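Local coordinates for putative capsular polysaccharide biosynthesis protein (Streptococcus pneumoniae serotype 4, PDB 6EWJ) that probably acts as a pyridoxal phosphate-dependent sugar aminotransferase in the making of pneumococcal teichoic acid, at residues R294-F299 / H319-R324; L307-K310 / E315-R318; S302-L307 / E399-V404. All blocks are in the same frame, centred on the assembly; numbering follows the deposited sequence.

Interaction 1 of 3, residues R294-F299 / H319-R324; sequences RYDSGF and HLYITR
Tyr295 and Tyr321 face each other where the last turns of helix 268-299 run nearly parallel to the strand at 321-324, the axes of the two short segments 11.2 Å apart at an angle of 15°. That separation is spanned by Tyr321, whose ring reaches from the strand to the helix. With CG anti to the backbone N (chi1 -159°), the ring lies face-to-face on that of Tyr295, the centroids 4.4 Å apart and the planes 27° from parallel. Tyr295 CD2 sits over the middle of the Tyr321 ring, while Tyr295 CB presses on the same ring near its phenolic end, 3.3 Å from Tyr321 CZ. The hydroxyl then passes beyond the stack to the helix surface, where Tyr321 OH donates a hydrogen bond of 2.7 Å to Asp296 OD1. The carboxylate is met on its anti side, close to its own plane. One turn farther along, Phe299 packs obliquely against the Tyr321 ring (Phe299 CE2 to Tyr321 CE2 3.6 Å) and offers its edge to the hydroxyl. Tyrosine suits position 321 because it combines a broad apolar face for the helix with a polar end for the aspartate; Tyr295 likewise buries its ring but passes its own hydroxyl to Pro384 O. The arrangement is that of a helix packed on a three-stranded antiparallel sheet, joined by one tyrosine of the central strand set among two aromatic residues of the helix.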
loop_
_atom_site.group_PDB
_atom_site.type_symbol
_atom_site.label_atom_id
_atom_site.label_comp_id
_atom_site.label_asym_id
_atom_site.label_seq_id
_atom_site.Cartn_x
_atom_site.Cartn_y
_atom_site.Cartn_z
ATOM N N ARG A 294 -26.488 -24.836 -10.716
ATOM C CA ARG A 294 -27.262 -25.613 -9.728
ATOM C C ARG A 294 -28.202 -24.679 -8.943
ATOM O O ARG A 294 -29.406 -24.955 -8.797
ATOM C CB ARG A 294 -26.319 -26.418 -8.818
ATOM C CG ARG A 294 -27.006 -27.267 -7.764
ATOM C CD ARG A 294 -26.007 -28.010 -6.909
ATOM N NE ARG A 294 -25.532 -29.168 -7.638
ATOM C CZ ARG A 294 -26.089 -30.381 -7.634
ATOM N NH1 ARG A 294 -27.148 -30.678 -6.879
ATOM N NH2 ARG A 294 -25.558 -31.317 -8.382
ATOM N N TYR A 295 -27.668 -23.537 -8.505
ATOM C CA TYR A 295 -28.513 -22.513 -7.868
ATOM C C TYR A 295 -29.646 -22.045 -8.810
ATOM O O TYR A 295 -30.822 -21.989 -8.425
ATOM C CB TYR A 295 -27.670 -21.276 -7.473
ATOM C CG TYR A 295 -26.930 -21.237 -6.140
ATOM C CD1 TYR A 295 -27.505 -21.707 -4.968
ATOM C CD2 TYR A 295 -25.685 -20.597 -6.050
ATOM C CE1 TYR A 295 -26.836 -21.598 -3.741
ATOM C CE2 TYR A 295 -25.005 -20.474 -4.832
ATOM C CZ TYR A 295 -25.578 -20.981 -3.676
ATOM O OH TYR A 295 -24.947 -20.828 -2.472
ATOM N N ASP A 296 -29.255 -21.665 -10.026
ATOM C CA ASP A 296 -30.205 -21.200 -11.031
ATOM C C ASP A 296 -31.340 -22.203 -11.241
ATOM O O ASP A 296 -32.503 -21.797 -11.212
ATOM C CB ASP A 296 -29.536 -20.908 -12.365
ATOM C CG ASP A 296 -28.683 -19.646 -12.350
ATOM O OD1 ASP A 296 -28.714 -18.814 -11.374
ATOM O OD2 ASP A 296 -27.943 -19.490 -13.344
ATOM N N SER A 297 -31.043 -23.486 -11.424
ATOM C CA SER A 297 -32.152 -24.472 -11.605
ATOM C C SER A 297 -32.964 -24.608 -10.321
ATOM O O SER A 297 -34.168 -24.660 -10.359
ATOM C CB SER A 297 -31.682 -25.856 -12.061
ATOM O OG SER A 297 -30.603 -25.789 -12.995
ATOM N N GLY A 298 -32.283 -24.585 -9.173
ATOM C CA GLY A 298 -32.949 -24.610 -7.863
ATOM C C GLY A 298 -33.945 -23.480 -7.583
ATOM O O GLY A 298 -35.027 -23.730 -7.052
ATOM N N PHE A 299 -33.597 -22.260 -7.987
ATOM C CA PHE A 299 -34.424 -21.078 -7.758
ATOM C C PHE A 299 -35.453 -20.790 -8.862
ATOM O O PHE A 299 -36.278 -19.918 -8.683
ATOM C CB PHE A 299 -33.545 -19.847 -7.491
ATOM C CG PHE A 299 -32.710 -19.972 -6.236
ATOM C CD1 PHE A 299 -33.301 -20.372 -5.029
ATOM C CD2 PHE A 299 -31.349 -19.703 -6.250
ATOM C CE1 PHE A 299 -32.541 -20.499 -3.879
ATOM C CE2 PHE A 299 -30.582 -19.850 -5.098
ATOM C CZ PHE A 299 -31.172 -20.248 -3.924
ATOM N N HIS A 319 -18.498 -14.424 -9.585
ATOM C CA HIS A 319 -17.876 -14.059 -8.272
ATOM C C HIS A 319 -18.854 -13.973 -7.087
ATOM O O HIS A 319 -18.592 -14.529 -6.028
ATOM C CB HIS A 319 -17.133 -12.728 -8.404
ATOM C CG HIS A 319 -16.608 -12.248 -7.103
ATOM N ND1 HIS A 319 -15.824 -13.037 -6.293
ATOM C CD2 HIS A 319 -16.888 -11.139 -6.395
ATOM C CE1 HIS A 319 -15.608 -12.406 -5.159
ATOM N NE2 HIS A 319 -16.229 -11.247 -5.209
ATOM N N LEU A 320 -20.007 -13.353 -7.309
ATOM C CA LEU A 320 -21.094 -13.323 -6.302
ATOM C C LEU A 320 -22.409 -13.857 -6.839
ATOM O O LEU A 320 -22.801 -13.547 -7.996
ATOM C CB LEU A 320 -21.340 -11.900 -5.859
ATOM C CG LEU A 320 -20.141 -11.202 -5.160
ATOM C CD1 LEU A 320 -20.502 -9.744 -4.989
ATOM C CD2 LEU A 320 -19.777 -11.850 -3.839
ATOM N N TYR A 321 -23.113 -14.616 -6.001
ATOM C CA TYR A 321 -24.454 -15.002 -6.311
ATOM C C TYR A 321 -25.450 -14.032 -5.671
ATOM O O TYR A 321 -26.046 -14.281 -4.611
ATOM C CB TYR A 321 -24.742 -16.447 -5.921
ATOM C CG TYR A 321 -25.915 -17.010 -6.673
ATOM C CD1 TYR A 321 -25.784 -17.361 -8.011
ATOM C CD2 TYR A 321 -27.159 -17.155 -6.069
ATOM C CE1 TYR A 321 -26.869 -17.862 -8.716
ATOM C CE2 TYR A 321 -28.263 -17.695 -6.756
ATOM C CZ TYR A 321 -28.107 -18.015 -8.078
ATOM O OH TYR A 321 -29.160 -18.527 -8.740
ATOM N N ILE A 322 -25.626 -12.935 -6.379
ATOM C CA ILE A 322 -26.561 -11.887 -6.012
ATOM C C ILE A 322 -27.998 -12.305 -6.351
ATOM O O ILE A 322 -28.279 -12.750 -7.495
ATOM C CB ILE A 322 -26.152 -10.553 -6.689
ATOM C CG1 ILE A 322 -24.770 -10.138 -6.093
ATOM C CG2 ILE A 322 -27.278 -9.516 -6.528
ATOM C CD1 ILE A 322 -24.256 -8.740 -6.357
ATOM N N THR A 323 -28.889 -12.178 -5.358
ATOM C CA THR A 323 -30.303 -12.475 -5.535
ATOM C C THR A 323 -31.103 -11.336 -5.018
ATOM O O THR A 323 -30.642 -10.576 -4.148
ATOM C CB THR A 323 -30.804 -13.786 -4.872
ATOM O OG1 THR A 323 -31.059 -13.597 -3.458
ATOM C CG2 THR A 323 -29.821 -14.974 -5.094
ATOM N N ARG A 324 -32.292 -11.183 -5.582
ATOM C CA ARG A 324 -33.311 -10.337 -5.021
ATOM C C ARG A 324 -34.597 -11.150 -4.774
ATOM O O ARG A 324 -34.970 -11.966 -5.615
ATOM C CB ARG A 324 -33.569 -9.138 -5.931
ATOM C CG ARG A 324 -32.364 -8.235 -6.114
ATOM C CD ARG A 324 -32.623 -7.142 -7.115
ATOM N NE ARG A 324 -33.676 -6.254 -6.655
ATOM C CZ ARG A 324 -34.263 -5.315 -7.395
ATOM N NH1 ARG A 324 -33.924 -5.166 -8.681
ATOM N NH2 ARG A 324 -35.213 -4.548 -6.874
#

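Interaction 2 of 3, residues L307-K310 / E315-R318; sequences LAHK and ESSR
Ser316 OG is gripped by two groups: it is hydrogen-bonded to His309 ND1 at 2.8 Å and accepts from Arg318 N at 2.9 Å. The hydroxyl lies near the plane of the imidazole, at its edge, where it can help fix the ring's rotation; placing OG anti to the backbone N (chi1 174°) turns it toward the histidine. Beside it, Ser316 N donates to His309 O over 2.9 Å, nearly along the C=O axis, so backbone and side chains join the same two residues. The Arg318 chain runs antiparallel alongside His309, with Arg318 CG 3.8 Å from His309 CB, and one face of its guanidinium lies over His309 O.

The charged groups form a network of their own. Glu315 bridges Arg318 and Lys310: Arg318 NH1 binds Glu315 OE2 at 2.9 Å, approaching from above the carboxylate plane, while Lys310 NZ lies 3.4 Å from Glu315 OE1. A carboxylate suits a place where an arginine and a lysine converge, pairing with both. A small serine can serve both backbone and imidazole at close range. The whole is the connection between the antiparallel strands 304-306 and 321-325, pinched by a single beta bridge, Lys310 to Glu315, and by an ST turn at Ser316.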
loop_
_atom_site.group_PDB
_atom_site.type_symbol
_atom_site.label_atom_id
_atom_site.label_comp_id
_atom_site.label_asym_id
_atom_site.label_seq_id
_atom_site.Cartn_x
_atom_site.Cartn_y
_atom_site.Cartn_z
ATOM N N LEU A 307 -29.314 -12.586 -10.212
ATOM C CA LEU A 307 -28.775 -11.866 -11.345
ATOM C C LEU A 307 -28.216 -12.916 -12.294
ATOM O O LEU A 307 -27.572 -13.878 -11.824
ATOM C CB LEU A 307 -27.609 -10.947 -10.971
ATOM C CG LEU A 307 -27.811 -9.753 -10.097
ATOM C CD1 LEU A 307 -26.526 -8.931 -10.168
ATOM C CD2 LEU A 307 -29.055 -8.959 -10.474
ATOM N N ALA A 308 -28.417 -12.683 -13.580
ATOM C CA ALA A 308 -28.004 -13.640 -14.604
ATOM C C ALA A 308 -26.516 -13.532 -14.856
ATOM O O ALA A 308 -25.990 -12.443 -15.101
ATOM C CB ALA A 308 -28.788 -13.451 -15.894
ATOM N N HIS A 309 -25.849 -14.673 -14.726
ATOM C CA HIS A 309 -24.424 -14.761 -15.010
ATOM C C HIS A 309 -24.061 -15.085 -16.425
ATOM O O HIS A 309 -22.892 -15.000 -16.814
ATOM C CB HIS A 309 -23.754 -15.704 -14.016
ATOM C CG HIS A 309 -23.593 -15.096 -12.658
ATOM N ND1 HIS A 309 -22.567 -14.226 -12.350
ATOM C CD2 HIS A 309 -24.303 -15.255 -11.517
ATOM C CE1 HIS A 309 -22.639 -13.889 -11.074
ATOM N NE2 HIS A 309 -23.681 -14.491 -10.544
ATOM N N LYS A 310 -25.058 -15.478 -17.209
ATOM C CA LYS A 310 -24.856 -15.770 -18.611
ATOM C C LYS A 310 -25.937 -15.019 -19.364
ATOM O O LYS A 310 -27.093 -15.198 -19.046
ATOM C CB LYS A 310 -24.914 -17.281 -18.841
ATOM C CG LYS A 310 -24.658 -17.755 -20.271
ATOM C CD LYS A 310 -23.603 -16.975 -21.061
ATOM C CE LYS A 310 -23.048 -17.823 -22.235
ATOM N NZ LYS A 310 -21.969 -17.192 -23.058
ATOM N N GLU A 315 -20.452 -13.520 -20.412
ATOM C CA GLU A 315 -20.165 -14.700 -19.606
ATOM C C GLU A 315 -19.426 -14.210 -18.349
ATOM O O GLU A 315 -18.229 -13.847 -18.390
ATOM C CB GLU A 315 -19.305 -15.709 -20.378
ATOM C CG GLU A 315 -18.811 -16.937 -19.589
ATOM C CD GLU A 315 -19.794 -18.073 -19.477
ATOM O OE1 GLU A 315 -20.949 -17.957 -19.898
ATOM O OE2 GLU A 315 -19.423 -19.115 -18.908
ATOM N N SER A 316 -20.137 -14.237 -17.229
ATOM C CA SER A 316 -19.586 -13.771 -15.953
ATOM C C SER A 316 -18.583 -14.741 -15.389
ATOM O O SER A 316 -18.705 -15.933 -15.591
ATOM C CB SER A 316 -20.737 -13.556 -14.930
ATOM O OG SER A 316 -20.236 -13.234 -13.628
ATOM N N SER A 317 -17.573 -14.209 -14.681
ATOM C CA SER A 317 -16.642 -15.031 -13.866
ATOM C C SER A 317 -17.298 -15.663 -12.648
ATOM O O SER A 317 -16.692 -16.488 -12.001
ATOM C CB SER A 317 -15.411 -14.207 -13.428
ATOM O OG SER A 317 -15.833 -13.017 -12.764
ATOM N N ARG A 318 -18.528 -15.234 -12.321
ATOM C CA ARG A 318 -19.368 -15.840 -11.293
ATOM C C ARG A 318 -18.740 -15.684 -9.920
ATOM O O ARG A 318 -18.421 -16.680 -9.229
ATOM C CB ARG A 318 -19.697 -17.285 -11.623
ATOM C CG ARG A 318 -20.525 -17.406 -12.908
ATOM C CD ARG A 318 -20.716 -18.838 -13.329
ATOM N NE ARG A 318 -21.526 -18.956 -14.542
ATOM C CZ ARG A 318 -21.091 -18.851 -15.802
ATOM N NH1 ARG A 318 -19.797 -18.570 -16.062
ATOM N NH2 ARG A 318 -21.953 -19.004 -16.801
#

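Interaction 3 of 3, residues S302-L307 / E399-V404; sequences SRIHPL and ETFKTV
Apolar packing carries this contact, and Ile304 supplies nearly all of it from the strand side, setting both of its branches against helix 391-409. Its CD1 methyl sits over one face of the Phe401 ring, 3.9 Å from the centroid and 20° off the ring normal, a CH-pi contact. The shorter branch touches the rim: Ile304 CG2 comes within 3.5 Å of Phe401 CE2. Phe401 extends its ring toward the strand because its CG stands anti to the backbone N (chi1 -170°), and the two side chains meet at a slant. A branched aliphatic chain suits the place, since one methyl can cover the ring's face while the other fits its rim. The same CD1 also lies against the aliphatic start of the next residue, with Lys402 CG 3.9 Å away.

No hydrogen bond crosses between the segments; the polar bonds stay on each side. Ser302 OG accepts from Ile304 N at 3.1 Å, an ST turn that shapes the chain just before the strand, and also bonds to Phe299 O. In the helix, Glu399 O takes bonds from Thr403 N and Thr403 OG1, which approach from opposite faces of its plane. Lysine suits the border at 402, since its methylenes can pack on Ile304 while NZ carries on to Gly298 O.

Ile304 thus seats the edge strand 304-306 on helix 391-409, while Phe401 also packs on Thr323 and Val325 of the central strand 321-325 and on Ile336 and Leu340 of helix 330-342.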
loop_
_atom_site.group_PDB
_atom_site.type_symbol
_atom_site.label_atom_id
_atom_site.label_comp_id
_atom_site.label_asym_id
_atom_site.label_seq_id
_atom_site.Cartn_x
_atom_site.Cartn_y
_atom_site.Cartn_z
ATOM N N SER A 302 -39.261 -19.675 -8.446
ATOM C CA SER A 302 -39.494 -19.230 -7.066
ATOM C C SER A 302 -39.491 -17.706 -6.988
ATOM O O SER A 302 -39.257 -16.997 -7.951
ATOM C CB SER A 302 -38.416 -19.808 -6.137
ATOM O OG SER A 302 -37.152 -19.133 -6.271
ATOM N N ARG A 303 -39.675 -17.196 -5.793
ATOM C CA ARG A 303 -39.571 -15.754 -5.545
ATOM C C ARG A 303 -38.087 -15.245 -5.541
ATOM O O ARG A 303 -37.800 -14.050 -5.714
ATOM C CB ARG A 303 -40.236 -15.519 -4.201
ATOM C CG ARG A 303 -40.967 -14.222 -3.911
ATOM C CD ARG A 303 -41.383 -14.248 -2.402
ATOM N NE ARG A 303 -41.408 -15.637 -1.889
ATOM C CZ ARG A 303 -42.483 -16.372 -1.591
ATOM N NH1 ARG A 303 -43.743 -15.898 -1.648
ATOM N NH2 ARG A 303 -42.304 -17.631 -1.197
ATOM N N ILE A 304 -37.160 -16.170 -5.363
ATOM C CA ILE A 304 -35.725 -15.850 -5.347
ATOM C C ILE A 304 -35.271 -15.628 -6.782
ATOM O O ILE A 304 -35.238 -16.582 -7.574
ATOM C CB ILE A 304 -34.966 -16.967 -4.624
ATOM C CG1 ILE A 304 -35.377 -16.967 -3.139
ATOM C CG2 ILE A 304 -33.445 -16.780 -4.736
ATOM C CD1 ILE A 304 -35.454 -18.337 -2.531
ATOM N N HIS A 305 -34.955 -14.396 -7.129
ATOM C CA HIS A 305 -34.492 -14.002 -8.480
ATOM C C HIS A 305 -32.999 -13.635 -8.526
ATOM O O HIS A 305 -32.600 -12.512 -8.133
ATOM C CB HIS A 305 -35.281 -12.787 -8.999
ATOM C CG HIS A 305 -36.755 -13.000 -9.075
ATOM N ND1 HIS A 305 -37.324 -14.210 -9.395
ATOM C CD2 HIS A 305 -37.784 -12.138 -8.925
ATOM C CE1 HIS A 305 -38.644 -14.098 -9.373
ATOM N NE2 HIS A 305 -38.949 -12.848 -9.121
ATOM N N PRO A 306 -32.162 -14.541 -9.040
ATOM C CA PRO A 306 -30.720 -14.231 -9.155
ATOM C C PRO A 306 -30.373 -13.362 -10.356
ATOM O O PRO A 306 -31.069 -13.344 -11.363
ATOM C CB PRO A 306 -30.077 -15.609 -9.314
ATOM C CG PRO A 306 -31.159 -16.464 -9.889
ATOM C CD PRO A 306 -32.485 -15.876 -9.542
ATOM N N LEU A 307 -29.314 -12.586 -10.212
ATOM C CA LEU A 307 -28.775 -11.866 -11.345
ATOM C C LEU A 307 -28.216 -12.916 -12.294
ATOM O O LEU A 307 -27.572 -13.878 -11.824
ATOM C CB LEU A 307 -27.609 -10.947 -10.971
ATOM C CG LEU A 307 -27.811 -9.753 -10.097
ATOM C CD1 LEU A 307 -26.526 -8.931 -10.168
ATOM C CD2 LEU A 307 -29.055 -8.959 -10.474
ATOM N N GLU A 399 -32.813 -25.128 -0.802
ATOM C CA GLU A 399 -34.039 -25.536 -0.183
ATOM C C GLU A 399 -34.316 -24.687 1.110
ATOM O O GLU A 399 -35.453 -24.252 1.312
ATOM C CB GLU A 399 -34.214 -27.070 -0.181
ATOM C CG GLU A 399 -33.519 -27.699 0.951
ATOM C CD GLU A 399 -34.404 -27.714 2.195
ATOM O OE1 GLU A 399 -34.798 -26.623 2.670
ATOM O OE2 GLU A 399 -34.745 -28.822 2.676
ATOM N N THR A 400 -33.273 -24.360 1.897
ATOM C CA THR A 400 -33.412 -23.503 3.112
ATOM C C THR A 400 -33.825 -22.057 2.792
ATOM O O THR A 400 -34.709 -21.503 3.434
ATOM C CB THR A 400 -32.128 -23.484 3.967
ATOM O OG1 THR A 400 -31.734 -24.816 4.316
ATOM C CG2 THR A 400 -32.342 -22.687 5.253
ATOM N N PHE A 401 -33.222 -21.469 1.767
ATOM C CA PHE A 401 -33.538 -20.102 1.380
ATOM C C PHE A 401 -35.015 -19.994 0.916
ATOM O O PHE A 401 -35.727 -19.049 1.298
ATOM C CB PHE A 401 -32.544 -19.647 0.293
ATOM C CG PHE A 401 -32.574 -18.188 -0.052
ATOM C CD1 PHE A 401 -33.078 -17.204 0.817
ATOM C CD2 PHE A 401 -32.035 -17.781 -1.251
ATOM C CE1 PHE A 401 -33.053 -15.863 0.460
ATOM C CE2 PHE A 401 -32.003 -16.452 -1.612
ATOM C CZ PHE A 401 -32.521 -15.486 -0.764
ATOM N N LYS A 402 -35.480 -20.980 0.141
ATOM C CA LYS A 402 -36.906 -21.018 -0.234
ATOM C C LYS A 402 -37.831 -21.117 0.979
ATOM O O LYS A 402 -38.716 -20.288 1.140
ATOM C CB LYS A 402 -37.215 -22.186 -1.156
ATOM C CG LYS A 402 -36.650 -22.042 -2.553
ATOM C CD LYS A 402 -37.052 -23.273 -3.344
ATOM C CE LYS A 402 -35.945 -23.807 -4.188
ATOM N NZ LYS A 402 -36.422 -24.943 -5.030
ATOM N N THR A 403 -37.583 -22.106 1.842
ATOM C CA THR A 403 -38.385 -22.322 3.055
ATOM C C THR A 403 -38.392 -21.100 3.969
ATOM O O THR A 403 -39.448 -20.703 4.486
ATOM C CB THR A 403 -37.885 -23.552 3.850
ATOM O OG1 THR A 403 -37.974 -24.709 3.028
ATOM C CG2 THR A 403 -38.716 -23.800 5.141
ATOM N N VAL A 404 -37.213 -20.525 4.174
ATOM C CA VAL A 404 -37.062 -19.367 5.052
ATOM C C VAL A 404 -37.793 -18.149 4.518
ATOM O O VAL A 404 -38.468 -17.468 5.277
ATOM C CB VAL A 404 -35.567 -19.042 5.315
ATOM C CG1 VAL A 404 -35.383 -17.611 5.776
ATOM C CG2 VAL A 404 -35.007 -20.003 6.363
#

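In the fold
Interactions 1 and 3 lie side by side, their centres about 8 Å apart, on neighbouring strands of one antiparallel sheet: Arg324 O lies 2.9 Å from His305 N and Ile322 O 2.9 Å from Leu307 N, probable hydrogen bonds that pair the strands. Interaction 2 belongs to the connection between these strands, shares Leu307 with interaction 3, and lies about 10 Å from interaction 1, centre to centre. Of the touching side chains, Ser316 is about 7 Å and Tyr321 about 11 Å from that of His179, a pyridoxal phosphate-binding residue, though no cofactor is bound to this chain. His319, in the segment of interaction 1, meets the His179 ring, whereas interaction 3 lies away from the site.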